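Local coordinates for alpha-n-acetylglucosaminidase family protein (PDB 4A42), which probably binds carbohydrate as a calcium-bearing family 32 module of a bacterial enzyme that hydrolyses terminal alpha-linked N-acetylglucosamine, at residues G49-L54 / E143-K148; A77-S82 / K114-N119. All blocks are in the same frame, centred on the assembly; numbering follows the deposited sequence. Where two conformers were deposited one is given.

Both contacts converge on one antiparallel sheet, in which strand 141-148 lies beside strand 77-82 and strand 77-82 beside strand 116-120. Contact 1 sits at the surface, where a calcium-binding loop meets the start of strand 141-148; its chemistry is mostly ionic: metal bonds, a salt bridge and a backbone N-H held by a carboxylate. Contact 2 is partly buried and rests on regular main-chain hydrogen bonds, with isoleucines and a tyrosine on one face and a mixed polar and apolar row on the other. The two touch directly: Tyr147 N probably hydrogen-bonds Ala77 O at 2.8 Å, and Glu51 packs on Val81.

Contact 1 (G49-L54 / E143-K148); sequences GNENTL and EIKIYK. With CA (calcium ion), chain C.
The loop 49-54 meets strand 141-148 near its start, at Glu143, with Glu51 CA lying 5.5 Å from Glu143 CA, and a type I turn from Asn50 to Thr53 curls the loop round a calcium ion. Glu143 splits its carboxylate between metal and loop: OE1 binds the calcium at 2.5 Å, while OE2 takes the backbone N-H of Gly49 (N to OE2 2.7 Å) on its syn side, 29° out of the carboxylate plane. With the chain bent at chi2 (79°), OE1 faces the calcium and OE2 faces Gly49. Asn50 O, at 2.3 Å from the calcium, and both O and OG1 of Thr53 bind the same ion, so the turn grips it largely through main-chain oxygens. Asn50 OD1 instead accepts from Asn52 N, an Asx turn that braces the loop from within. Further along, Glu51 and Lys145 cross at about a right angle and end in a salt bridge, Lys145 NZ reaching the anti lone pair of Glu51 OE2 at 2.8 Å. Asn45 O, Asp48 OD1 and Gly142 O complete the calcium site. The 49-54 segment belongs to the long connection between strands 33-36 and 63-69, and strand 141-148 is flanked by strands 24-25 and 77-82, with Glu143 packing on Val81.

Contact 2 (A77-S82 / K114-N119); sequences AIDIVS and KAVYSN
Tyr117 stands with Ile80 on one face of the antiparallel pair formed by strands 77-82 and 116-120, and its ring presents an edge to Ser82. Ser82 CB lies in the ring plane, 3.7 Å from Tyr117 CE1, while Lys114 CB covers one ring face near the rim. With chi1 at -64°, Tyr117 CG lies beside its own backbone N, and the ring extends along the pair toward Ser82. Its hydroxyl accepts from Lys114 N at 3.0 Å, tying the ring to the turn before its strand, and also hydrogen-bonds Glu112 O and Leu88 N. A water 2.7 Å from Ser82 OG makes a weak bond to the same hydroxyl.

The other face carries Asp79, Val81, Val116 and Ser118. Asp79 OD1 lies 3.0 Å from Ser118 OG, within hydrogen-bonding distance, while OD2 is hydrogen-bonded to Tyr147 OH of strand 141-148. Beside this polar pair, Val116 CG1 meets Asp79 CB, and Val81 CG2 faces Val116 CG2 at 4.3 Å.

Between the faces, Ile78 with Asn119 and Ile80 with Tyr117 form hydrogen-bonded pairs, and Ser82 N bonds Ala115 O (2.9 Å) just before strand 116-120 begins. Tyr117 N gives a nearly straight bond to Ile80 O (2.8 Å, 165°), whereas Ile80 N approaches Tyr117 O from above the carbonyl plane. A water also lies 2.8 Å from Tyr117 O and within hydrogen-bonding distance of Ile78 O. Asn119 OD1 reaches Tyr90 OH, while Ile78 and Ile80 pack on Phe132, so the face they share with Tyr117 looks toward the second sheet. Such packing of one antiparallel sheet on another is the beta-sandwich characteristic of F5/8 type C domains and family 32 carbohydrate-binding modules, here with strand 116-120 as an outermost strand of its sheet.

Contact 1 (G49-L54 / E143-K148)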
ATOM      1  N   GLY A  49       3.830  -9.316   8.354  1.00 15.81           N
ATOM      2  CA  GLY A  49       3.314  -9.174   9.705  1.00 13.27           C
ATOM      3  C   GLY A  49       4.308  -8.620  10.711  1.00 14.89           C
ATOM      4  O   GLY A  49       4.044  -8.638  11.908  1.00 18.93           O
ATOM      5  N   ASN A  50       5.446  -8.128  10.227  1.00 12.38           N
ATOM      6  CA  ASN A  50       6.506  -7.603  11.089  1.00 12.65           C
ATOM      7  C   ASN A  50       6.770  -6.157  10.709  1.00 10.71           C
ATOM      8  O   ASN A  50       7.259  -5.883   9.625  1.00 12.65           O
ATOM      9  CB  ASN A  50       7.772  -8.450  10.909  1.00 13.79           C
ATOM     10  CG  ASN A  50       8.911  -8.038  11.841  1.00 11.83           C
ATOM     11  OD1 ASN A  50       9.047  -6.877  12.199  1.00 13.63           O
ATOM     12  ND2 ASN A  50       9.723  -9.008  12.244  1.00 14.20           N
ATOM     13  N   GLU A  51       6.460  -5.220  11.589  1.00 11.79           N
ATOM     14  CA  GLU A  51       6.506  -3.813  11.190  1.00 11.26           C
ATOM     15  C   GLU A  51       7.919  -3.288  10.989  1.00 10.62           C
ATOM     16  O   GLU A  51       8.105  -2.207  10.430  1.00 11.51           O
ATOM     17  CB  GLU A  51       5.774  -2.932  12.202  1.00 12.43           C
ATOM     18  CG  GLU A  51       4.271  -3.107  12.119  1.00 17.77           C
ATOM     19  CD  GLU A  51       3.522  -2.192  13.060  1.00 21.38           C
ATOM     20  OE1 GLU A  51       4.171  -1.395  13.780  1.00 22.48           O
ATOM     21  OE2 GLU A  51       2.280  -2.279  13.073  1.00 25.61           O
ATOM     22  N   ASN A  52       8.897  -4.042  11.474  1.00 11.35           N
ATOM     23  CA  ASN A  52      10.281  -3.628  11.337  1.00 12.40           C
ATOM     24  C   ASN A  52      11.069  -4.238  10.179  1.00 15.70           C
ATOM     25  O   ASN A  52      12.205  -3.887   9.979  1.00 16.64           O
ATOM     26  CB  ASN A  52      11.041  -3.764  12.653  1.00 13.32           C
ATOM     27  CG  ASN A  52      10.750  -2.627  13.607  1.00 16.94           C
ATOM     28  OD1 ASN A  52      10.602  -1.495  13.217  1.00 17.06           O
ATOM     29  ND2 ASN A  52      10.683  -2.943  14.867  1.00 21.64           N
ATOM     30  N   THR A  53      10.441  -5.105   9.404  1.00 14.76           N
ATOM     31  CA  THR A  53      11.067  -5.590   8.184  1.00 13.75           C
ATOM     32  C   THR A  53      10.534  -4.677   7.084  1.00 13.85           C
ATOM     33  O   THR A  53       9.341  -4.580   6.877  1.00 12.03           O
ATOM     34  CB  THR A  53      10.735  -7.050   7.875  1.00 15.74           C
ATOM     35  OG1 THR A  53       9.326  -7.222   7.754  1.00 15.42           O
ATOM     36  CG2 THR A  53      11.293  -7.973   8.970  1.00 18.15           C
ATOM     37  N   LEU A  54      11.452  -4.021   6.393  1.00 12.55           N
ATOM     38  CA  LEU A  54      11.114  -2.938   5.490  1.00 13.87           C
ATOM     39  C   LEU A  54      11.300  -3.199   4.011  1.00 13.90           C
ATOM     40  O   LEU A  54      12.147  -3.979   3.634  1.00 15.93           O
ATOM     41  CB  LEU A  54      11.963  -1.735   5.840  1.00 14.21           C
ATOM     42  CG  LEU A  54      12.207  -1.520   7.325  1.00 13.58           C
ATOM     43  CD1 LEU A  54      13.160  -0.372   7.499  1.00 15.72           C
ATOM     44  CD2 LEU A  54      10.911  -1.243   8.038  1.00 13.44           C
ATOM     45  N   GLU A 143       5.183  -2.104   6.567  1.00 10.94           N
ATOM     46  CA  GLU A 143       4.067  -3.006   6.381  1.00 10.75           C
ATOM     47  C   GLU A 143       2.923  -2.255   5.703  1.00  9.94           C
ATOM     48  O   GLU A 143       2.727  -1.069   5.957  1.00 12.49           O
ATOM     49  CB  GLU A 143       3.598  -3.509   7.751  1.00 12.69           C
ATOM     50  CG  GLU A 143       2.704  -4.727   7.689  1.00 15.97           C
ATOM     51  CD  GLU A 143       3.446  -6.053   7.480  1.00 14.48           C
ATOM     52  OE1 GLU A 143       4.691  -6.131   7.454  1.00 14.87           O
ATOM     53  OE2 GLU A 143       2.751  -7.053   7.358  1.00 16.01           O
ATOM     54  N   ILE A 144       2.190  -2.946   4.837  1.00 10.53           N
ATOM     55  CA  ILE A 144       0.932  -2.429   4.303  1.00 12.21           C
ATOM     56  C   ILE A 144      -0.156  -3.428   4.644  1.00 13.69           C
ATOM     57  O   ILE A 144      -0.064  -4.608   4.312  1.00 14.89           O
ATOM     58  CB  ILE A 144       0.985  -2.227   2.779  1.00 11.72           C
ATOM     59  CG1 ILE A 144       1.962  -1.094   2.450  1.00 14.32           C
ATOM     60  CG2 ILE A 144      -0.408  -1.916   2.220  1.00 12.86           C
ATOM     61  CD1 ILE A 144       2.219  -0.935   0.986  1.00 15.61           C
ATOM     62  N   LYS A 145      -1.152  -2.960   5.361  1.00 13.94           N
ATOM     63  CA  LYS A 145      -2.257  -3.786   5.806  1.00 15.85           C
ATOM     64  C   LYS A 145      -3.546  -3.383   5.089  1.00 15.37           C
ATOM     65  O   LYS A 145      -3.893  -2.238   5.089  1.00 16.28           O
ATOM     66  CB  LYS A 145      -2.420  -3.675   7.310  1.00 14.98           C
ATOM     67  CG  LYS A 145      -1.130  -3.938   8.062  1.00 16.88           C
ATOM     68  CD  LYS A 145      -1.257  -3.800   9.553  1.00 19.82           C
ATOM     69  CE  LYS A 145       0.095  -3.634  10.218  1.00 22.93           C
ATOM     70  NZ  LYS A 145       0.057  -3.304  11.677  1.00 25.45           N
ATOM     71  N   ILE A 146      -4.207  -4.355   4.470  1.00 16.61           N
ATOM     72  CA  ILE A 146      -5.420  -4.078   3.713  1.00 19.18           C
ATOM     73  C   ILE A 146      -6.549  -4.861   4.352  1.00 21.67           C
ATOM     74  O   ILE A 146      -6.620  -6.054   4.193  1.00 22.98           O
ATOM     75  CB  ILE A 146      -5.263  -4.473   2.245  1.00 18.47           C
ATOM     76  CG1 ILE A 146      -4.107  -3.697   1.609  1.00 17.24           C
ATOM     77  CG2 ILE A 146      -6.545  -4.206   1.483  1.00 19.70           C
ATOM     78  CD1 ILE A 146      -3.682  -4.197   0.297  1.00 19.79           C
ATOM     79  N   TYR A 147      -7.404  -4.174   5.089  1.00 23.17           N
ATOM     80  CA  TYR A 147      -8.436  -4.842   5.857  1.00 27.61           C
ATOM     81  C   TYR A 147      -9.760  -5.010   5.109  1.00 30.57           C
ATOM     82  O   TYR A 147     -10.259  -4.104   4.478  1.00 30.99           O
ATOM     83  CB  TYR A 147      -8.679  -4.173   7.188  1.00 29.58           C
ATOM     84  CG  TYR A 147      -7.470  -3.876   8.055  1.00 30.14           C
ATOM     85  CD1 TYR A 147      -6.778  -4.872   8.701  1.00 33.20           C
ATOM     86  CD2 TYR A 147      -7.083  -2.586   8.291  1.00 31.36           C
ATOM     87  CE1 TYR A 147      -5.696  -4.577   9.517  1.00 33.31           C
ATOM     88  CE2 TYR A 147      -6.014  -2.302   9.095  1.00 33.95           C
ATOM     89  CZ  TYR A 147      -5.334  -3.294   9.713  1.00 35.04           C
ATOM     90  OH  TYR A 147      -4.286  -2.939  10.527  1.00 37.56           O
ATOM     91  N   LYS A 148     -10.308  -6.210   5.209  1.00 33.89           N
ATOM     92  CA  LYS A 148     -11.608  -6.495   4.666  1.00 37.70           C
ATOM     93  C   LYS A 148     -12.503  -6.385   5.877  1.00 41.46           C
ATOM     94  O   LYS A 148     -12.329  -7.111   6.854  1.00 44.17           O
ATOM     95  CB  LYS A 148     -11.649  -7.913   4.125  1.00 40.59           C
TER
HETATM   96 CA    CA C1690       7.183  -5.972   7.313  1.00 12.32          CA

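Contact 2 (A77-S82 / K114-N119)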
ATOM      1  N   ALA A  77     -10.522  -0.753   4.981  1.00 22.41           N
ATOM      2  CA  ALA A  77      -9.520   0.136   5.553  1.00 22.97           C
ATOM      3  C   ALA A  77      -8.119  -0.299   5.181  1.00 18.89           C
ATOM      4  O   ALA A  77      -7.877  -1.471   4.900  1.00 20.67           O
ATOM      5  CB  ALA A  77      -9.669   0.219   7.063  1.00 24.02           C
ATOM      6  N   ILE A  78      -7.200   0.666   5.172  1.00 19.38           N
ATOM      7  CA  ILE A  78      -5.817   0.408   4.807  1.00 16.07           C
ATOM      8  C   ILE A  78      -4.849   1.143   5.736  1.00 15.92           C
ATOM      9  O   ILE A  78      -4.992   2.351   5.963  1.00 16.83           O
ATOM     10  CB  ILE A  78      -5.537   0.816   3.336  1.00 16.16           C
ATOM     11  CG1 ILE A  78      -6.452   0.031   2.379  1.00 16.18           C
ATOM     12  CG2 ILE A  78      -4.047   0.624   3.006  1.00 15.31           C
ATOM     13  CD1 ILE A  78      -6.487   0.561   0.949  1.00 18.90           C
ATOM     14  N   ASP A  79      -3.868   0.418   6.274  1.00 14.07           N
ATOM     15  CA  ASP A  79      -2.779   1.037   7.037  1.00 13.50           C
ATOM     16  C   ASP A  79      -1.459   0.937   6.282  1.00 11.17           C
ATOM     17  O   ASP A  79      -1.118  -0.117   5.752  1.00 13.77           O
ATOM     18  CB  ASP A  79      -2.547   0.333   8.374  1.00 14.76           C
ATOM     19  CG  ASP A  79      -3.678   0.510   9.345  1.00 19.69           C
ATOM     20  OD1 ASP A  79      -4.517   1.407   9.131  1.00 23.24           O
ATOM     21  OD2 ASP A  79      -3.710  -0.260  10.334  1.00 23.49           O
ATOM     22  N   ILE A  80      -0.693   2.021   6.289  1.00 11.36           N
ATOM     23  CA  ILE A  80       0.672   2.006   5.784  1.00 11.16           C
ATOM     24  C   ILE A  80       1.596   2.333   6.941  1.00 10.15           C
ATOM     25  O   ILE A  80       1.523   3.416   7.516  1.00 10.55           O
ATOM     26  CB  ILE A  80       0.897   3.048   4.675  1.00 11.26           C
ATOM     27  CG1 ILE A  80      -0.113   2.851   3.547  1.00 11.18           C
ATOM     28  CG2 ILE A  80       2.341   2.967   4.134  1.00 10.94           C
ATOM     29  CD1 ILE A  80      -0.205   4.028   2.613  1.00 12.34           C
ATOM     30  N   VAL A  81       2.456   1.390   7.291  1.00  9.81           N
ATOM     31  CA  VAL A  81       3.401   1.602   8.376  1.00  9.45           C
ATOM     32  C   VAL A  81       4.661   2.205   7.766  1.00  9.93           C
ATOM     33  O   VAL A  81       5.327   1.555   6.951  1.00 10.44           O
ATOM     34  CB  VAL A  81       3.711   0.276   9.103  1.00  9.57           C
ATOM     35  CG1 VAL A  81       4.670   0.512  10.257  1.00 11.83           C
ATOM     36  CG2 VAL A  81       2.420  -0.358   9.617  1.00 11.19           C
ATOM     37  N   SER A  82       4.958   3.453   8.122  1.00  9.08           N
ATOM     38  CA  SER A  82       6.036   4.205   7.468  1.00 10.52           C
ATOM     39  C   SER A  82       7.210   4.404   8.403  1.00 10.90           C
ATOM     40  O   SER A  82       7.088   5.086   9.415  1.00 14.43           O
ATOM     41  CB  SER A  82       5.519   5.570   7.001  1.00 12.66           C
ATOM     42  OG  SER A  82       6.523   6.260   6.281  1.00 12.52           O
ATOM     43  N   LYS A 114       3.630  10.774  10.676  1.00 15.13           N
ATOM     44  CA  LYS A 114       2.966   9.742  11.471  1.00 15.55           C
ATOM     45  C   LYS A 114       3.679   8.411  11.323  1.00 13.84           C
ATOM     46  O   LYS A 114       4.332   8.148  10.306  1.00 14.49           O
ATOM     47  CB  LYS A 114       1.498   9.577  11.060  1.00 17.33           C
ATOM     48  CG  LYS A 114       0.662  10.852  11.184  1.00 19.71           C
ATOM     49  CD  LYS A 114      -0.822  10.547  11.243  1.00 21.67           C
ATOM     50  CE  LYS A 114      -1.361  10.015   9.930  1.00 21.01           C
ATOM     51  NZ  LYS A 114      -2.846   9.849   9.992  1.00 22.38           N
ATOM     52  N   ALA A 115       3.544   7.563  12.336  1.00 13.71           N
ATOM     53  CA  ALA A 115       4.143   6.234  12.268  1.00 12.96           C
ATOM     54  C   ALA A 115       3.313   5.332  11.351  1.00 12.53           C
ATOM     55  O   ALA A 115       3.857   4.542  10.572  1.00 13.28           O
ATOM     56  CB  ALA A 115       4.250   5.628  13.678  1.00 12.68           C
ATOM     57  N   VAL A 116       1.994   5.461  11.446  1.00 13.34           N
ATOM     58  CA  VAL A 116       1.072   4.675  10.643  1.00 13.39           C
ATOM     59  C   VAL A 116       0.101   5.616   9.947  1.00 13.93           C
ATOM     60  O   VAL A 116      -0.549   6.449  10.587  1.00 15.74           O
ATOM     61  CB  VAL A 116       0.285   3.689  11.514  1.00 15.19           C
ATOM     62  CG1 VAL A 116      -0.668   2.855  10.659  1.00 16.28           C
ATOM     63  CG2 VAL A 116       1.246   2.789  12.262  1.00 14.68           C
ATOM     64  N   TYR A 117       0.014   5.489   8.630  1.00 12.44           N
ATOM     65  CA  TYR A 117      -0.971   6.238   7.856  1.00 12.47           C
ATOM     66  C   TYR A 117      -2.191   5.360   7.585  1.00 12.74           C
ATOM     67  O   TYR A 117      -2.171   4.478   6.722  1.00 13.76           O
ATOM     68  CB  TYR A 117      -0.349   6.796   6.561  1.00 12.50           C
ATOM     69  CG  TYR A 117       0.740   7.794   6.841  1.00 11.52           C
ATOM     70  CD1 TYR A 117       2.054   7.382   7.050  1.00 10.99           C
ATOM     71  CD2 TYR A 117       0.461   9.164   6.928  1.00 12.43           C
ATOM     72  CE1 TYR A 117       3.052   8.304   7.330  1.00 11.34           C
ATOM     73  CE2 TYR A 117       1.454  10.082   7.201  1.00 13.91           C
ATOM     74  CZ  TYR A 117       2.743   9.655   7.398  1.00 13.86           C
ATOM     75  OH  TYR A 117       3.736  10.563   7.681  1.00 14.00           O
ATOM     76  N   SER A 118      -3.241   5.586   8.371  1.00 15.86           N
ATOM     77  CA  SER A 118      -4.474   4.818   8.244  1.00 18.14           C
ATOM     78  C   SER A 118      -5.478   5.562   7.371  1.00 17.26           C
ATOM     79  O   SER A 118      -5.547   6.801   7.395  1.00 20.84           O
ATOM     80  CB  SER A 118      -5.099   4.595   9.627  1.00 22.71           C
ATOM     81  OG  SER A 118      -4.183   3.988  10.527  1.00 28.57           O
ATOM     82  N   ASN A 119      -6.245   4.810   6.590  1.00 18.77           N
ATOM     83  CA  ASN A 119      -7.356   5.378   5.821  1.00 20.64           C
ATOM     84  C   ASN A 119      -8.556   4.446   5.812  1.00 21.28           C
ATOM     85  O   ASN A 119      -8.442   3.284   5.437  1.00 23.03           O
ATOM     86  CB  ASN A 119      -6.946   5.651   4.371  1.00 21.90           C
ATOM     87  CG  ASN A 119      -5.995   6.820   4.237  1.00 22.87           C
ATOM     88  OD1 ASN A 119      -4.790   6.636   4.137  1.00 21.65           O
ATOM     89  ND2 ASN A 119      -6.535   8.027   4.248  1.00 22.38           N
TER
HETATM   90  O   HOH W   1      -3.596   4.026   4.301  1.00 18.70           O
HETATM   91  O   HOH W   2       6.679   8.805   7.061  1.00 15.12           O